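Local coordinates for Acarbose/maltose binding protein GacH (Streptomyces glaucescens, PDB 3K01), which binds acarbose and an acarbose homolog as the solute receptor of an ABC transporter, and probably maltose as well, at residues T127-G131 / K132-V136; N308-A311 / S312-F315. All blocks are in the same frame, centred on the assembly; numbering follows the deposited sequence.

Contact 1: T127-G131 / K132-V136; sequences TRYEG and KTYAV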
ATOM      1  N   THR A 127      11.976  -3.957  -2.265  1.00  7.89           N
ATOM      2  CA  THR A 127      13.096  -4.286  -1.369  1.00  8.42           C
ATOM      3  C   THR A 127      14.425  -3.698  -1.824  1.00  9.48           C
ATOM      4  O   THR A 127      15.418  -3.835  -1.111  1.00 10.18           O
ATOM      5  CB  THR A 127      13.273  -5.821  -1.226  1.00  9.38           C
ATOM      6  OG1 THR A 127      13.766  -6.363  -2.448  1.00  9.48           O
ATOM      7  CG2 THR A 127      11.981  -6.512  -0.779  1.00  9.86           C
ATOM      8  N   ARG A 128      14.454  -3.051  -2.984  1.00  9.44           N
ATOM      9  CA  ARG A 128      15.718  -2.604  -3.592  1.00 10.47           C
ATOM     10  C   ARG A 128      15.869  -1.105  -3.525  1.00 10.88           C
ATOM     11  O   ARG A 128      14.881  -0.359  -3.682  1.00 11.13           O
ATOM     12  CB  ARG A 128      15.801  -3.043  -5.054  1.00 11.62           C
ATOM     13  CG  ARG A 128      15.529  -4.504  -5.292  1.00 15.95           C
ATOM     14  CD  ARG A 128      16.748  -5.278  -5.576  1.00 20.96           C
ATOM     15  NE  ARG A 128      17.487  -4.807  -6.743  1.00 21.99           N
ATOM     16  CZ  ARG A 128      18.773  -5.071  -6.911  1.00 22.96           C
ATOM     17  NH1 ARG A 128      19.416  -5.790  -5.990  1.00 22.99           N
ATOM     18  NH2 ARG A 128      19.417  -4.625  -7.981  1.00 23.09           N
ATOM     19  N   TYR A 129      17.108  -0.673  -3.354  1.00  9.77           N
ATOM     20  CA  TYR A 129      17.425   0.751  -3.303  1.00 10.85           C
ATOM     21  C   TYR A 129      18.770   0.901  -3.981  1.00 11.54           C
ATOM     22  O   TYR A 129      19.748   0.291  -3.549  1.00 11.63           O
ATOM     23  CB  TYR A 129      17.485   1.267  -1.867  1.00 10.86           C
ATOM     24  CG  TYR A 129      17.930   2.720  -1.768  1.00 10.92           C
ATOM     25  CD1 TYR A 129      17.141   3.757  -2.253  1.00 10.40           C
ATOM     26  CD2 TYR A 129      19.157   3.050  -1.196  1.00 11.05           C
ATOM     27  CE1 TYR A 129      17.568   5.068  -2.165  1.00 12.75           C
ATOM     28  CE2 TYR A 129      19.580   4.359  -1.096  1.00 11.94           C
ATOM     29  CZ  TYR A 129      18.774   5.364  -1.595  1.00 12.09           C
ATOM     30  OH  TYR A 129      19.162   6.684  -1.493  1.00 13.66           O
ATOM     31  N   GLU A 130      18.769   1.665  -5.084  1.00 12.22           N
ATOM     32  CA  GLU A 130      19.972   1.973  -5.863  1.00 14.48           C
ATOM     33  C   GLU A 130      20.792   0.719  -6.140  1.00 14.40           C
ATOM     34  O   GLU A 130      21.998   0.672  -5.898  1.00 15.84           O
ATOM     35  CB  GLU A 130      20.779   3.050  -5.142  1.00 15.72           C
ATOM     36  CG  GLU A 130      19.979   4.337  -5.045  1.00 18.62           C
ATOM     37  CD  GLU A 130      20.758   5.533  -4.559  1.00 22.88           C
ATOM     38  OE1 GLU A 130      21.791   5.369  -3.878  1.00 24.50           O
ATOM     39  OE2 GLU A 130      20.294   6.664  -4.844  1.00 23.78           O
ATOM     40  N   GLY A 131      20.108  -0.290  -6.653  1.00 13.94           N
ATOM     41  CA  GLY A 131      20.777  -1.479  -7.159  1.00 14.24           C
ATOM     42  C   GLY A 131      21.192  -2.490  -6.107  1.00 13.09           C
ATOM     43  O   GLY A 131      21.870  -3.467  -6.461  1.00 14.67           O
ATOM     44  N   LYS A 132      20.799  -2.303  -4.837  1.00 12.30           N
ATOM     45  CA  LYS A 132      21.066  -3.303  -3.788  1.00 11.67           C
ATOM     46  C   LYS A 132      19.780  -3.669  -3.069  1.00 10.81           C
ATOM     47  O   LYS A 132      18.824  -2.893  -3.062  1.00 10.30           O
ATOM     48  CB  LYS A 132      22.103  -2.816  -2.783  1.00 12.31           C
ATOM     49  CG  LYS A 132      23.515  -2.655  -3.387  1.00 14.35           C
ATOM     50  CD  LYS A 132      24.505  -2.160  -2.362  1.00 19.00           C
ATOM     51  CE  LYS A 132      25.913  -2.063  -2.941  1.00 22.83           C
ATOM     52  NZ  LYS A 132      26.775  -1.302  -1.995  1.00 25.74           N
ATOM     53  N   THR A 133      19.750  -4.849  -2.465  1.00  9.93           N
ATOM     54  CA  THR A 133      18.557  -5.337  -1.763  1.00  8.86           C
ATOM     55  C   THR A 133      18.732  -5.084  -0.274  1.00  8.54           C
ATOM     56  O   THR A 133      19.765  -5.462   0.320  1.00  9.22           O
ATOM     57  CB  THR A 133      18.420  -6.842  -1.998  1.00  8.82           C
ATOM     58  OG1 THR A 133      18.400  -7.080  -3.408  1.00 10.17           O
ATOM     59  CG2 THR A 133      17.137  -7.374  -1.379  1.00  9.43           C
ATOM     60  N   TYR A 134      17.732  -4.444   0.356  1.00  7.31           N
ATOM     61  CA  TYR A 134      17.778  -4.117   1.765  1.00  7.68           C
ATOM     62  C   TYR A 134      16.605  -4.672   2.563  1.00  7.40           C
ATOM     63  O   TYR A 134      16.383  -4.270   3.710  1.00  8.11           O
ATOM     64  CB  TYR A 134      17.850  -2.595   1.959  1.00  7.93           C
ATOM     65  CG  TYR A 134      19.130  -1.983   1.453  1.00  7.72           C
ATOM     66  CD1 TYR A 134      20.263  -1.967   2.266  1.00  7.90           C
ATOM     67  CD2 TYR A 134      19.207  -1.410   0.190  1.00  9.30           C
ATOM     68  CE1 TYR A 134      21.456  -1.398   1.813  1.00  9.78           C
ATOM     69  CE2 TYR A 134      20.389  -0.858  -0.267  1.00  9.91           C
ATOM     70  CZ  TYR A 134      21.484  -0.841   0.546  1.00  9.63           C
ATOM     71  OH  TYR A 134      22.676  -0.283   0.088  1.00 13.19           O
ATOM     72  N   ALA A 135      15.838  -5.570   1.965  1.00  7.00           N
ATOM     73  CA  ALA A 135      14.698  -6.139   2.683  1.00  7.24           C
ATOM     74  C   ALA A 135      14.281  -7.417   2.011  1.00  7.14           C
ATOM     75  O   ALA A 135      14.738  -7.724   0.910  1.00  7.57           O
ATOM     76  CB  ALA A 135      13.504  -5.135   2.731  1.00  7.85           C
ATOM     77  N   VAL A 136      13.375  -8.129   2.672  1.00  7.22           N
ATOM     78  CA  VAL A 136      12.620  -9.226   2.062  1.00  7.26           C
ATOM     79  C   VAL A 136      11.115  -8.904   2.211  1.00  6.95           C
ATOM     80  O   VAL A 136      10.697  -8.310   3.198  1.00  7.89           O
ATOM     81  CB  VAL A 136      12.930 -10.614   2.680  1.00  7.16           C
ATOM     82  CG1 VAL A 136      14.378 -11.000   2.363  1.00  9.14           C
ATOM     83  CG2 VAL A 136      12.697 -10.627   4.197  1.00  9.36           C
TER
HETATM   84  O   HOH W   1      14.109  -9.371  -1.211  1.00 12.91           O
HETATM   85  O   HOH W   2      22.316   0.867  -2.572  1.00 20.78           O

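Contact 2: N308-A311 / S312-F315; sequences NLDA and SYAF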
ATOM      1  N   ASN A 308      24.228  -9.372  15.305  1.00 11.23           N
ATOM      2  CA  ASN A 308      23.891 -10.736  14.994  1.00 11.60           C
ATOM      3  C   ASN A 308      23.352 -10.855  13.584  1.00 10.82           C
ATOM      4  O   ASN A 308      22.202 -11.274  13.353  1.00  9.53           O
ATOM      5  CB  ASN A 308      22.933 -11.320  16.021  1.00 12.12           C
ATOM      6  CG  ASN A 308      22.951 -12.837  16.004  1.00 14.70           C
ATOM      7  OD1 ASN A 308      23.595 -13.462  15.127  1.00 17.29           O
ATOM      8  ND2 ASN A 308      22.254 -13.446  16.956  1.00 14.98           N
ATOM      9  N   LEU A 309      24.183 -10.496  12.622  1.00 10.56           N
ATOM     10  CA  LEU A 309      23.749 -10.499  11.232  1.00 10.38           C
ATOM     11  C   LEU A 309      23.345 -11.879  10.782  1.00 10.09           C
ATOM     12  O   LEU A 309      22.321 -12.048  10.118  1.00 10.64           O
ATOM     13  CB  LEU A 309      24.838  -9.941  10.312  1.00 10.23           C
ATOM     14  CG  LEU A 309      25.091  -8.445  10.400  1.00  9.98           C
ATOM     15  CD1 LEU A 309      26.369  -8.120   9.650  1.00 12.17           C
ATOM     16  CD2 LEU A 309      23.910  -7.630   9.841  1.00 11.73           C
ATOM     17  N   ASP A 310      24.112 -12.898  11.120  1.00 10.66           N
ATOM     18  CA  ASP A 310      23.804 -14.204  10.586  1.00 11.16           C
ATOM     19  C   ASP A 310      22.448 -14.727  11.065  1.00 10.51           C
ATOM     20  O   ASP A 310      21.668 -15.271  10.271  1.00 10.57           O
ATOM     21  CB  ASP A 310      24.939 -15.194  10.877  1.00 12.28           C
ATOM     22  CG  ASP A 310      26.209 -14.855  10.125  1.00 15.22           C
ATOM     23  OD1 ASP A 310      26.143 -14.328   8.999  1.00 17.30           O
ATOM     24  OD2 ASP A 310      27.294 -15.138  10.681  1.00 20.09           O
ATOM     25  N   ALA A 311      22.145 -14.551  12.348  1.00  9.25           N
ATOM     26  CA  ALA A 311      20.846 -15.011  12.839  1.00  9.30           C
ATOM     27  C   ALA A 311      19.725 -14.147  12.268  1.00  8.77           C
ATOM     28  O   ALA A 311      18.627 -14.649  12.037  1.00  8.93           O
ATOM     29  CB  ALA A 311      20.804 -15.034  14.358  1.00 10.16           C
ATOM     30  N   SER A 312      20.025 -12.860  12.064  1.00  8.36           N
ATOM     31  CA  SER A 312      19.034 -11.950  11.486  1.00  8.23           C
ATOM     32  C   SER A 312      18.716 -12.306  10.042  1.00  8.29           C
ATOM     33  O   SER A 312      17.552 -12.255   9.643  1.00  8.78           O
ATOM     34  CB  SER A 312      19.481 -10.490  11.594  1.00  8.46           C
ATOM     35  OG  SER A 312      19.665 -10.105  12.942  1.00  9.40           O
ATOM     36  N   TYR A 313      19.719 -12.686   9.250  1.00  8.46           N
ATOM     37  CA  TYR A 313      19.445 -13.126   7.883  1.00  8.52           C
ATOM     38  C   TYR A 313      18.489 -14.314   7.915  1.00  8.63           C
ATOM     39  O   TYR A 313      17.523 -14.374   7.144  1.00  8.39           O
ATOM     40  CB  TYR A 313      20.730 -13.594   7.204  1.00  8.08           C
ATOM     41  CG  TYR A 313      21.807 -12.545   6.997  1.00  8.82           C
ATOM     42  CD1 TYR A 313      21.504 -11.190   6.829  1.00  8.14           C
ATOM     43  CD2 TYR A 313      23.151 -12.924   6.965  1.00  8.61           C
ATOM     44  CE1 TYR A 313      22.519 -10.248   6.637  1.00  9.60           C
ATOM     45  CE2 TYR A 313      24.158 -11.997   6.773  1.00  8.75           C
ATOM     46  CZ  TYR A 313      23.850 -10.662   6.623  1.00  9.19           C
ATOM     47  OH  TYR A 313      24.854  -9.741   6.432  1.00 11.07           O
ATOM     48  N   ALA A 314      18.763 -15.282   8.797  1.00  8.18           N
ATOM     49  CA  ALA A 314      17.930 -16.457   8.881  1.00  8.47           C
ATOM     50  C   ALA A 314      16.521 -16.112   9.398  1.00  8.32           C
ATOM     51  O   ALA A 314      15.519 -16.693   8.939  1.00  7.76           O
ATOM     52  CB  ALA A 314      18.593 -17.502   9.780  1.00  9.34           C
ATOM     53  N   PHE A 315      16.440 -15.160  10.317  1.00  8.15           N
ATOM     54  CA  PHE A 315      15.134 -14.771  10.840  1.00  7.64           C
ATOM     55  C   PHE A 315      14.250 -14.122   9.757  1.00  7.99           C
ATOM     56  O   PHE A 315      13.064 -14.455   9.642  1.00  8.42           O
ATOM     57  CB  PHE A 315      15.311 -13.814  12.017  1.00  8.07           C
ATOM     58  CG  PHE A 315      14.005 -13.387  12.647  1.00  8.75           C
ATOM     59  CD1 PHE A 315      13.360 -14.216  13.547  1.00  9.90           C
ATOM     60  CD2 PHE A 315      13.433 -12.170  12.314  1.00  9.25           C
ATOM     61  CE1 PHE A 315      12.155 -13.833  14.130  1.00 10.67           C
ATOM     62  CE2 PHE A 315      12.226 -11.767  12.895  1.00  9.19           C
ATOM     63  CZ  PHE A 315      11.585 -12.604  13.803  1.00  8.96           C
TER

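Contact 1: T127-G131 / K132-V136
R128 crosses its cross-strand neighbour T133 obliquely, the two forming a non-hydrogen-bonded antiparallel pair, and the edge of its guanidinium meets T133 OG1, to which NH1 donates at 3.1 Å. The acceptor lies only 1° out of the guanidinium plane, so the bond is an edge-on one. Bends at chi2 and chi3 fold the arginine back, setting K132 N over one face of the guanidinium, toward its rim. D108 bonds the backbone N of T133 and forms a long, weak ion pair with R128.

On the face of Y129 and K132, Y129 CB packs against the CD2/CE2 edge of Y134, 3.8 Å from CD2, while Y129 O lies in plane at the edge of that ring. A water bonded to Y129 O and Y134 OH bridges the two residues. T127 OG1, turned between its backbone N and carbonyl carbon (chi1 70°), bonds A124 O, and T127 CB rests 3.2 Å from A135 O.

Backbone bonds close the ladder: Y134 N to T127 O and Y129 N to K132 O, both 2.8 Å, and K132 N to Y129 O at 3.1 Å. With E130 and G131 at positive phi in the corner positions, this is a two-residue beta hairpin closed by a type I' turn.

Contact 2: N308-A311 / S312-F315
Y313 lies back over L309 and D310 along the first turn of helix 309-320. Its CG sits beside the backbone N, anti to the carbonyl carbon (chi1 -64°), which directs the ring toward the helix start. Y313 CB passes D310 O at 3.6 Å. CG then comes 3.2 Å from L309 O, an oxygen that stands over one ring face, offset toward the rim, while accepting the backbone bond from Y313 N at 2.8 Å. Farther out, CD1 and CE1 keep to L309 O, whereas CD2 and CE2 also pass D310 OD1, which approaches obliquely to 3.8 Å from CE2, the carboxylate and ring planes being 57° apart. CZ meets L309 CB at 3.9 Å, and OH ends against the leucine side chain, near CB and CD1.

The residue before, S312, sits one turn after N308 and doubles its hold on N308 O: its N donates at 3.0 Å and its OG at 2.8 Å, the hydroxyl approaching 44° above the carbonyl plane. N308 is the N-cap, its OD1 accepting a weak bond from A311 N, while its ND2 is fixed by S27 O and T29 O.

The chemistry implies a helix start in which the N308 side chain takes up the A311 amide only weakly. The stronger hold is the pair of S312 bonds, the buried serine hydroxyl, beside V302 and V87, spending its proton on the carbonyl of the N-cap residue.

Overall arrangement
Contact 1 precedes contact 2 along the chain. Their centres are about 17 Å apart and their nearest atoms about 7 Å, so they do not touch. The link between them runs through secondary structure they share: strand 132-148, which begins in contact 1, pairs antiparallel with strand 293-302, and L309 and S312 of contact 2 pack on V302 of that strand. V136 also touches V316 and S320, farther along helix 309-320. The hairpin is part of the mixed sheet and the helix start packs on it, so two pieces distant in sequence build the same region of this solute-binding protein.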